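PDB 6RW0: protein angel homolog 2 from Homo sapiens, which acts as a 2',3'-cyclic phosphatase of the CCR4/nocturin family and probably binds the 3' untranslated regions of mRNA. Local coordinates for residues L80-R85 with A113-S118; G123-Y128 with F148-V153; M212-I217 with L330-S335. One frame throughout, in Å; residues are numbered along the deposited sequence.

Interaction 1 of 3, residues L80-R85 with A113-S118; sequences LHWSFR and AEIRPS
Trp82 and Glu114 join two helices, 82-96 and 108-121, in the helical layer of this DNase I-like fold, with the indole ring of the first helix reaching across to the second. The polar part is one direct hydrogen bond: NE1 of Trp82 donates to OE2 of Glu114 at 2.8 Å with an N-H...O angle of 155°. OE2 lies in the indole plane at the ring edge, on the N-H, while the carboxylate is turned nearly perpendicular to the ring (83°) and is met on its syn side, with the donor somewhat out of the carboxylate plane. Trp82 CG is anti to the backbone N (chi1 -178°), which sends the ring out from the first turn of its helix, just after the N-cap residue His81.

The apolar part lies along the six-membered ring. CD1 of Ile115 meets Trp82 CZ2 at 4.0 Å, coming in obliquely, the two side chains crossing at about a right angle. Elsewhere, Trp82 stacks on His110, and Phe86 packs against Trp82, Glu114 and Ile115. A leucine in place of Trp82 would probably leave the Glu114 carboxylate without its N-H partner and open a gap beside Ile115 CD1.

The backbone on the Glu114 side is irregular, with a wider pi-type turn at 113-115. The Glu114 carbonyl O takes two bonds, from Ser118 N at 3.1 Å and Ser118 OG at 2.8 Å, which arrive from opposite faces of its plane. A water adds a bridge, donating to Glu114 OE1 at 2.6 Å and, weakly, to Trp82 O at 3.3 Å.

Interaction 2 of 3, residues G123-Y128 with F148-V153; sequences GYHCEY and FSLLSV
Polar and apolar groups meet here without a hydrogen bond across the contact: CD2 of Leu150 sits against a histidine-carboxylate pair formed wholly within the facing strand. Leu150 CD2 lies 3.9 Å from His125 NE2 and 3.8 Å from Glu127 OE2, so one methyl touches both members of the pair. Its approach to the imidazole is oblique, and the two side chains cross at about a right angle.

Within the strand, His125 NE2 donates to Glu127 OE2 at 2.9 Å and 159°, with the acceptor close to the imidazole plane and met on the anti side of the carboxylate, from well out of its plane. A bend in the glutamate chain (chi2 -71°) folds the carboxylate back toward the histidine, two residues earlier on the same side of the strand. Farther along, Val153 packs its CG2 against Glu127 CD at 3.9 Å, and its CG1 approaches OE1 of the same carboxylate.

Leu151 and Ser152, between the two apolar residues, form a classic beta bulge opposite Leu176, which is consistent with the spacing of three from Leu150 to Val153 against two from His125 to Glu127. The strand axes pass 9.6 Å apart at 23°, and each strand hydrogen-bonds within its own sheet, 124-130 to 137-144 and 148-157 to 171-179. Such face-to-face packing of two sheets is typical of the beta sandwich of DNase I-like proteins.

Interaction 3 of 3, residues M212-I217 with L330-S335; sequences MLLAEI and LQHHFS
Phe334 lays its ring against the C-terminal half of helix 203-220, where it meets Leu214 and Ile217, residues three apart on the same face of the helix. Leu213 and Ile217 also pack on Met233 of strand 231-236, so the contact joins a helix lying on one sheet of the DNase I-like fold to the segment that leaves the short strand 329-331. Around the ring the two partners take different positions. CG2 of Ile217 comes obliquely to CZ at 3.6 Å, the closest approach of the contact. The carbonyl O of Leu214 lies at the ring edge, close to its plane, 3.8 Å from CZ. Leu214 also reaches the ring with its side chain, CD2 lying 3.9 Å from Phe334 CE2, the two side chains being set at a slant to each other.

The branches of Leu214 divide the work. While CD2 goes to the phenyl ring, CD1 turns to the imidazole and meets His332 CD2 at 4.1 Å, again obliquely. A single leucine thus touches two rings, one with each methyl, that belong to residues two apart in the facing segment. Ile217 CG2 is anti to the backbone N, as the chi1 of -64° measured to CG1 implies, and this carries the methyl to Phe334 CZ.

The His332 ring is fixed from two directions. Its ND1 accepts from Phe334 N at 3.0 Å and 153°, with the donor close to the ring plane, and its NE2 bonds to Ile249 O. Phe248 meets His332 edge-to-face, and Phe228 does the same with Phe334.

Because ND1 accepts a backbone N-H while NE2 faces a carbonyl, the imidazole is probably neutral with its proton on NE2, so that a buried histidine has both nitrogens satisfied while its carbon CD2 adjoins the apolar leucine.

Interaction 3 is the buried contact of the set, interaction 1 is partly buried, and interaction 2 lies at the surface. Interactions 1 and 2 share a neighbourhood: helix 108-121 leads directly into strand 124-130, and Arg116 NH2 of the first contact is 3.0 Å from Cys126 O of the second, a probable hydrogen bond. Interaction 3 lies on the opposite side of the chain's centre from interaction 1, their centres about 34 Å apart. Chemistry differs with place: a direct hydrogen bond joins the helices of interaction 1, whereas the strands of interaction 2 and the helix and loop of interaction 3 meet by packing alone, their side-chain hydrogen bonds lying within one segment or going to residues outside the contact.

Interaction 1 of 3, residues L80-R85 with A113-S118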
loop_
_atom_site.group_PDB
_atom_site.type_symbol
_atom_site.label_atom_id
_atom_site.label_comp_id
_atom_site.label_asym_id
_atom_site.label_seq_id
_atom_site.Cartn_x
_atom_site.Cartn_y
_atom_site.Cartn_z
ATOM N N LEU A 80 8.392 5.890 -21.911
ATOM C CA LEU A 80 7.353 4.977 -21.460
ATOM C C LEU A 80 7.675 3.510 -21.693
ATOM O O LEU A 80 7.024 2.656 -21.085
ATOM C CB LEU A 80 6.017 5.316 -22.124
ATOM C CG LEU A 80 5.472 6.698 -21.776
ATOM C CD1 LEU A 80 4.240 6.973 -22.613
ATOM C CD2 LEU A 80 5.136 6.815 -20.305
ATOM N N HIS A 81 8.653 3.187 -22.534
ATOM C CA HIS A 81 8.952 1.792 -22.827
ATOM C C HIS A 81 9.514 1.082 -21.603
ATOM O O HIS A 81 10.290 1.655 -20.834
ATOM C CB HIS A 81 9.965 1.711 -23.966
ATOM C CG HIS A 81 9.489 2.339 -25.234
ATOM N ND1 HIS A 81 8.415 1.852 -25.945
ATOM C CD2 HIS A 81 9.931 3.424 -25.912
ATOM C CE1 HIS A 81 8.217 2.607 -27.011
ATOM N NE2 HIS A 81 9.124 3.568 -27.014
ATOM N N TRP A 82 9.131 -0.185 -21.430
ATOM C CA TRP A 82 9.649 -0.953 -20.301
ATOM C C TRP A 82 11.169 -1.072 -20.352
ATOM O O TRP A 82 11.820 -1.115 -19.303
ATOM C CB TRP A 82 8.995 -2.331 -20.257
ATOM C CG TRP A 82 9.418 -3.207 -19.115
ATOM C CD1 TRP A 82 10.045 -4.412 -19.209
ATOM C CD2 TRP A 82 9.232 -2.961 -17.717
ATOM N NE1 TRP A 82 10.252 -4.937 -17.957
ATOM C CE2 TRP A 82 9.773 -4.058 -17.023
ATOM C CE3 TRP A 82 8.678 -1.915 -16.985
ATOM C CZ2 TRP A 82 9.764 -4.136 -15.634
ATOM C CZ3 TRP A 82 8.655 -2.004 -15.612
ATOM C CH2 TRP A 82 9.199 -3.097 -14.952
ATOM N N SER A 83 11.754 -1.116 -21.551
ATOM C CA SER A 83 13.209 -1.175 -21.663
ATOM C C SER A 83 13.874 0.075 -21.099
ATOM O O SER A 83 15.058 0.037 -20.731
ATOM C CB SER A 83 13.600 -1.349 -23.131
ATOM O OG SER A 83 13.133 -0.260 -23.910
ATOM N N PHE A 84 13.148 1.198 -21.064
ATOM C CA PHE A 84 13.608 2.448 -20.466
ATOM C C PHE A 84 13.299 2.487 -18.968
ATOM O O PHE A 84 14.158 2.837 -18.148
ATOM C CB PHE A 84 12.937 3.641 -21.179
ATOM C CG PHE A 84 13.467 4.977 -20.741
ATOM C CD1 PHE A 84 12.953 5.613 -19.620
ATOM C CD2 PHE A 84 14.493 5.585 -21.434
ATOM C CE1 PHE A 84 13.457 6.831 -19.196
ATOM C CE2 PHE A 84 14.997 6.808 -21.018
ATOM C CZ PHE A 84 14.480 7.427 -19.889
ATOM N N ARG A 85 12.084 2.100 -18.592
ATOM C CA ARG A 85 11.640 2.289 -17.216
ATOM C C ARG A 85 12.309 1.324 -16.248
ATOM O O ARG A 85 12.671 1.717 -15.134
ATOM C CB ARG A 85 10.120 2.137 -17.129
ATOM C CG ARG A 85 9.363 3.163 -17.954
ATOM C CD ARG A 85 7.898 3.257 -17.548
ATOM N NE ARG A 85 7.165 1.993 -17.606
ATOM C CZ ARG A 85 6.648 1.347 -16.558
ATOM N NH1 ARG A 85 6.790 1.795 -15.317
ATOM N NH2 ARG A 85 5.982 0.221 -16.754
ATOM N N ALA A 113 11.011 -12.694 -15.645
ATOM C CA ALA A 113 12.119 -12.554 -16.587
ATOM C C ALA A 113 13.225 -11.651 -16.058
ATOM O O ALA A 113 14.407 -11.881 -16.355
ATOM C CB ALA A 113 11.602 -11.953 -17.897
ATOM N N GLU A 114 12.861 -10.608 -15.308
ATOM C CA GLU A 114 13.789 -9.532 -14.996
ATOM C C GLU A 114 13.725 -9.030 -13.555
ATOM O O GLU A 114 14.768 -8.866 -12.913
ATOM C CB GLU A 114 13.534 -8.325 -15.903
ATOM C CG GLU A 114 13.431 -8.588 -17.380
ATOM C CD GLU A 114 12.775 -7.420 -18.054
ATOM O OE1 GLU A 114 13.500 -6.457 -18.381
ATOM O OE2 GLU A 114 11.530 -7.438 -18.181
ATOM N N ILE A 115 12.544 -8.719 -13.027
ATOM C CA ILE A 115 12.469 -8.101 -11.676
ATOM C C ILE A 115 12.920 -9.064 -10.582
ATOM O O ILE A 115 13.795 -8.704 -9.832
ATOM C CB ILE A 115 11.055 -7.570 -11.387
ATOM C CG1 ILE A 115 10.559 -6.630 -12.481
ATOM C CG2 ILE A 115 11.026 -6.902 -10.028
ATOM C CD1 ILE A 115 9.087 -6.314 -12.376
ATOM N N ARG A 116 12.358 -10.263 -10.521
ATOM C CA ARG A 116 12.755 -11.207 -9.460
ATOM C C ARG A 116 14.242 -11.576 -9.590
ATOM O O ARG A 116 14.909 -11.495 -8.605
ATOM C CB ARG A 116 11.861 -12.443 -9.463
ATOM C CG ARG A 116 11.954 -13.204 -8.156
ATOM C CD ARG A 116 11.130 -14.466 -8.166
ATOM N NE ARG A 116 10.995 -14.988 -6.825
ATOM C CZ ARG A 116 11.874 -15.776 -6.251
ATOM N NH1 ARG A 116 12.940 -16.155 -6.925
ATOM N NH2 ARG A 116 11.687 -16.182 -5.012
ATOM N N PRO A 117 14.805 -11.915 -10.761
ATOM C CA PRO A 117 16.220 -12.233 -10.809
ATOM C C PRO A 117 17.082 -11.042 -10.371
ATOM O O PRO A 117 18.020 -11.235 -9.699
ATOM C CB PRO A 117 16.463 -12.611 -12.272
ATOM C CG PRO A 117 15.129 -13.044 -12.761
ATOM C CD PRO A 117 14.175 -12.109 -12.061
ATOM N N SER A 118 16.719 -9.832 -10.774
ATOM C CA SER A 118 17.509 -8.664 -10.408
ATOM C C SER A 118 17.472 -8.422 -8.907
ATOM O O SER A 118 18.504 -8.132 -8.296
ATOM C CB SER A 118 17.017 -7.430 -11.169
ATOM O OG SER A 118 17.252 -7.563 -12.564
HETATM O O HOH W 1 13.403 -4.024 -19.413
#

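Interaction 2 of 3, residues G123-Y128 with F148-V153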
loop_
_atom_site.group_PDB
_atom_site.type_symbol
_atom_site.label_atom_id
_atom_site.label_comp_id
_atom_site.label_asym_id
_atom_site.label_seq_id
_atom_site.Cartn_x
_atom_site.Cartn_y
_atom_site.Cartn_z
ATOM N N GLY A 123 20.339 -9.519 -3.069
ATOM C CA GLY A 123 20.270 -10.097 -1.724
ATOM C C GLY A 123 18.861 -10.179 -1.181
ATOM O O GLY A 123 18.736 -10.408 -0.017
ATOM N N TYR A 124 17.846 -10.015 -2.014
ATOM C CA TYR A 124 16.456 -10.081 -1.534
ATOM C C TYR A 124 15.852 -11.460 -1.764
ATOM O O TYR A 124 16.126 -12.051 -2.767
ATOM C CB TYR A 124 15.546 -9.126 -2.301
ATOM C CG TYR A 124 15.785 -7.672 -2.010
ATOM C CD1 TYR A 124 15.280 -7.080 -0.880
ATOM C CD2 TYR A 124 16.548 -6.907 -2.861
ATOM C CE1 TYR A 124 15.520 -5.756 -0.597
ATOM C CE2 TYR A 124 16.801 -5.579 -2.596
ATOM C CZ TYR A 124 16.276 -5.000 -1.465
ATOM O OH TYR A 124 16.518 -3.701 -1.186
ATOM N N HIS A 125 15.069 -11.931 -0.817
ATOM C CA HIS A 125 14.162 -13.069 -1.023
ATOM C C HIS A 125 12.833 -12.429 -1.443
ATOM O O HIS A 125 12.404 -11.575 -0.743
ATOM C CB HIS A 125 13.985 -13.858 0.249
ATOM C CG HIS A 125 12.995 -14.925 0.021
ATOM N ND1 HIS A 125 13.291 -16.001 -0.725
ATOM C CD2 HIS A 125 11.692 -15.006 0.284
ATOM C CE1 HIS A 125 12.242 -16.743 -0.850
ATOM N NE2 HIS A 125 11.300 -16.176 -0.214
ATOM N N CYS A 126 12.198 -12.883 -2.507
ATOM C CA CYS A 126 11.000 -12.260 -3.061
ATOM C C CYS A 126 9.803 -13.199 -2.998
ATOM O O CYS A 126 9.906 -14.374 -3.361
ATOM C CB CYS A 126 11.228 -11.901 -4.532
ATOM S SG CYS A 126 12.592 -10.753 -4.801
ATOM N N GLU A 127 8.656 -12.658 -2.577
ATOM C CA GLU A 127 7.386 -13.383 -2.585
ATOM C C GLU A 127 6.335 -12.571 -3.326
ATOM O O GLU A 127 6.178 -11.371 -3.073
ATOM C CB GLU A 127 6.905 -13.674 -1.157
ATOM C CG GLU A 127 7.765 -14.674 -0.392
ATOM C CD GLU A 127 7.641 -16.111 -0.893
ATOM O OE1 GLU A 127 6.702 -16.424 -1.669
ATOM O OE2 GLU A 127 8.496 -16.933 -0.497
ATOM N N TYR A 128 5.591 -13.227 -4.213
ATOM C CA TYR A 128 4.658 -12.559 -5.105
ATOM C C TYR A 128 3.247 -13.074 -4.909
ATOM O O TYR A 128 3.026 -14.250 -4.610
ATOM C CB TYR A 128 5.060 -12.862 -6.548
ATOM C CG TYR A 128 4.317 -12.207 -7.691
ATOM C CD1 TYR A 128 4.173 -10.829 -7.774
ATOM C CD2 TYR A 128 3.847 -12.971 -8.748
ATOM C CE1 TYR A 128 3.545 -10.246 -8.856
ATOM C CE2 TYR A 128 3.222 -12.399 -9.835
ATOM C CZ TYR A 128 3.069 -11.037 -9.888
ATOM O OH TYR A 128 2.461 -10.488 -10.991
ATOM N N PHE A 148 16.536 -10.891 7.758
ATOM C CA PHE A 148 15.381 -11.645 8.288
ATOM C C PHE A 148 15.312 -13.074 7.761
ATOM O O PHE A 148 15.824 -13.352 6.706
ATOM C CB PHE A 148 14.042 -11.071 7.796
ATOM C CG PHE A 148 13.797 -9.612 8.054
ATOM C CD1 PHE A 148 13.207 -9.199 9.220
ATOM C CD2 PHE A 148 14.129 -8.664 7.114
ATOM C CE1 PHE A 148 12.973 -7.862 9.439
ATOM C CE2 PHE A 148 13.906 -7.324 7.349
ATOM C CZ PHE A 148 13.320 -6.926 8.509
ATOM N N SER A 149 14.662 -13.933 8.535
ATOM C CA SER A 149 14.200 -15.228 8.065
ATOM C C SER A 149 12.689 -15.192 7.876
ATOM O O SER A 149 11.975 -14.433 8.537
ATOM C CB SER A 149 14.515 -16.345 9.064
ATOM O OG SER A 149 15.914 -16.526 9.227
ATOM N N LEU A 150 12.198 -16.039 6.985
ATOM C CA LEU A 150 10.781 -16.080 6.662
ATOM C C LEU A 150 10.086 -17.117 7.531
ATOM O O LEU A 150 10.457 -18.295 7.517
ATOM C CB LEU A 150 10.643 -16.456 5.195
ATOM C CG LEU A 150 9.241 -16.541 4.611
ATOM C CD1 LEU A 150 8.473 -15.255 4.799
ATOM C CD2 LEU A 150 9.402 -16.907 3.145
ATOM N N LEU A 151 9.058 -16.686 8.260
ATOM C CA LEU A 151 8.268 -17.615 9.057
ATOM C C LEU A 151 7.020 -18.098 8.324
ATOM O O LEU A 151 6.661 -19.276 8.430
ATOM C CB LEU A 151 7.867 -16.973 10.387
ATOM C CG LEU A 151 9.046 -16.534 11.259
ATOM C CD1 LEU A 151 8.542 -15.943 12.562
ATOM C CD2 LEU A 151 9.965 -17.703 11.528
ATOM N N SER A 152 6.333 -17.212 7.606
ATOM C CA SER A 152 5.145 -17.627 6.875
ATOM C C SER A 152 4.821 -16.640 5.765
ATOM O O SER A 152 5.155 -15.453 5.836
ATOM C CB SER A 152 3.932 -17.783 7.800
ATOM O OG SER A 152 3.569 -16.553 8.386
ATOM N N VAL A 153 4.150 -17.170 4.744
ATOM C CA VAL A 153 3.672 -16.414 3.593
ATOM C C VAL A 153 2.164 -16.586 3.540
ATOM O O VAL A 153 1.663 -17.717 3.506
ATOM C CB VAL A 153 4.321 -16.924 2.295
ATOM C CG1 VAL A 153 3.840 -16.081 1.107
ATOM C CG2 VAL A 153 5.833 -16.924 2.416
#

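Interaction 3 of 3, residues M212-I217 with L330-S335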
loop_
_atom_site.group_PDB
_atom_site.type_symbol
_atom_site.label_atom_id
_atom_site.label_comp_id
_atom_site.label_asym_id
_atom_site.label_seq_id
_atom_site.Cartn_x
_atom_site.Cartn_y
_atom_site.Cartn_z
ATOM N N MET A 212 -10.596 -7.466 4.814
ATOM C CA MET A 212 -9.996 -8.772 4.561
ATOM C C MET A 212 -8.497 -8.748 4.833
ATOM O O MET A 212 -7.956 -9.691 5.420
ATOM C CB MET A 212 -10.299 -9.202 3.128
ATOM C CG MET A 212 -11.763 -9.529 2.919
ATOM S SD MET A 212 -12.259 -9.646 1.186
ATOM C CE MET A 212 -11.763 -11.240 0.841
ATOM N N LEU A 213 -7.806 -7.686 4.416
ATOM C CA LEU A 213 -6.384 -7.570 4.739
ATOM C C LEU A 213 -6.175 -7.464 6.246
ATOM O O LEU A 213 -5.306 -8.135 6.820
ATOM C CB LEU A 213 -5.775 -6.354 4.048
ATOM C CG LEU A 213 -4.257 -6.232 4.196
ATOM C CD1 LEU A 213 -3.555 -7.352 3.447
ATOM C CD2 LEU A 213 -3.801 -4.875 3.707
ATOM N N LEU A 214 -6.965 -6.618 6.910
ATOM C CA LEU A 214 -6.828 -6.458 8.356
ATOM C C LEU A 214 -7.097 -7.765 9.094
ATOM O O LEU A 214 -6.424 -8.071 10.090
ATOM C CB LEU A 214 -7.747 -5.348 8.865
ATOM C CG LEU A 214 -7.408 -3.937 8.395
ATOM C CD1 LEU A 214 -8.474 -2.967 8.887
ATOM C CD2 LEU A 214 -6.025 -3.473 8.845
ATOM N N ALA A 215 -8.074 -8.554 8.636
ATOM C CA ALA A 215 -8.328 -9.845 9.271
ATOM C C ALA A 215 -7.140 -10.784 9.110
ATOM O O ALA A 215 -6.776 -11.495 10.045
ATOM C CB ALA A 215 -9.593 -10.478 8.695
ATOM N N GLU A 216 -6.516 -10.806 7.929
ATOM C CA GLU A 216 -5.340 -11.653 7.766
ATOM C C GLU A 216 -4.225 -11.203 8.704
ATOM O O GLU A 216 -3.573 -12.030 9.352
ATOM C CB GLU A 216 -4.869 -11.646 6.313
ATOM C CG GLU A 216 -3.771 -12.654 6.050
ATOM C CD GLU A 216 -4.270 -14.076 5.989
ATOM O OE1 GLU A 216 -5.490 -14.299 5.802
ATOM O OE2 GLU A 216 -3.437 -14.987 6.121
ATOM N N ILE A 217 -4.003 -9.891 8.803
ATOM C CA ILE A 217 -2.984 -9.375 9.716
ATOM C C ILE A 217 -3.295 -9.768 11.151
ATOM O O ILE A 217 -2.397 -10.162 11.913
ATOM C CB ILE A 217 -2.848 -7.848 9.572
ATOM C CG1 ILE A 217 -2.357 -7.499 8.173
ATOM C CG2 ILE A 217 -1.915 -7.314 10.650
ATOM C CD1 ILE A 217 -2.414 -6.004 7.867
ATOM N N LEU A 330 -17.503 0.277 12.199
ATOM C CA LEU A 330 -16.417 -0.654 11.980
ATOM C C LEU A 330 -15.324 -0.341 12.988
ATOM O O LEU A 330 -15.120 0.816 13.362
ATOM C CB LEU A 330 -15.807 -0.469 10.599
ATOM C CG LEU A 330 -16.450 -1.082 9.364
ATOM C CD1 LEU A 330 -15.397 -0.949 8.248
ATOM C CD2 LEU A 330 -16.859 -2.502 9.614
ATOM N N GLN A 331 -14.617 -1.378 13.424
ATOM C CA GLN A 331 -13.481 -1.211 14.315
ATOM C C GLN A 331 -12.365 -2.140 13.856
ATOM O O GLN A 331 -12.603 -3.109 13.136
ATOM C CB GLN A 331 -13.860 -1.540 15.768
ATOM C CG GLN A 331 -14.920 -0.616 16.386
ATOM C CD GLN A 331 -16.377 -1.005 16.078
ATOM O OE1 GLN A 331 -17.261 -0.147 16.088
ATOM N NE2 GLN A 331 -16.631 -2.289 15.843
ATOM N N HIS A 332 -11.134 -1.824 14.263
ATOM C CA HIS A 332 -10.038 -2.784 14.237
ATOM C C HIS A 332 -9.280 -2.628 15.548
ATOM O O HIS A 332 -9.466 -1.648 16.280
ATOM C CB HIS A 332 -9.139 -2.680 12.996
ATOM C CG HIS A 332 -8.299 -1.450 12.949
ATOM N ND1 HIS A 332 -7.302 -1.188 13.864
ATOM C CD2 HIS A 332 -8.290 -0.418 12.075
ATOM C CE1 HIS A 332 -6.726 -0.036 13.563
ATOM N NE2 HIS A 332 -7.311 0.452 12.485
ATOM N N HIS A 333 -8.427 -3.609 15.858
ATOM C CA HIS A 333 -7.769 -3.670 17.156
ATOM C C HIS A 333 -6.307 -3.245 17.124
ATOM O O HIS A 333 -5.585 -3.483 18.103
ATOM C CB HIS A 333 -7.857 -5.086 17.724
ATOM C CG HIS A 333 -9.253 -5.543 17.990
ATOM N ND1 HIS A 333 -10.155 -4.787 18.701
ATOM C CD2 HIS A 333 -9.897 -6.686 17.651
ATOM C CE1 HIS A 333 -11.298 -5.447 18.798
ATOM N NE2 HIS A 333 -11.168 -6.597 18.166
ATOM N N PHE A 334 -5.858 -2.616 16.047
ATOM C CA PHE A 334 -4.467 -2.202 15.941
ATOM C C PHE A 334 -4.310 -0.748 16.382
ATOM O O PHE A 334 -5.278 -0.003 16.522
ATOM C CB PHE A 334 -3.945 -2.376 14.515
ATOM C CG PHE A 334 -4.181 -3.742 13.939
ATOM C CD1 PHE A 334 -3.670 -4.876 14.551
ATOM C CD2 PHE A 334 -4.913 -3.893 12.780
ATOM C CE1 PHE A 334 -3.895 -6.142 14.013
ATOM C CE2 PHE A 334 -5.135 -5.153 12.233
ATOM C CZ PHE A 334 -4.631 -6.279 12.857
ATOM N N SER A 335 -3.058 -0.350 16.598
ATOM C CA SER A 335 -2.688 1.033 16.892
ATOM C C SER A 335 -1.673 1.428 15.824
ATOM O O SER A 335 -0.470 1.174 15.967
ATOM C CB SER A 335 -2.122 1.151 18.289
ATOM O OG SER A 335 -1.744 2.486 18.563
#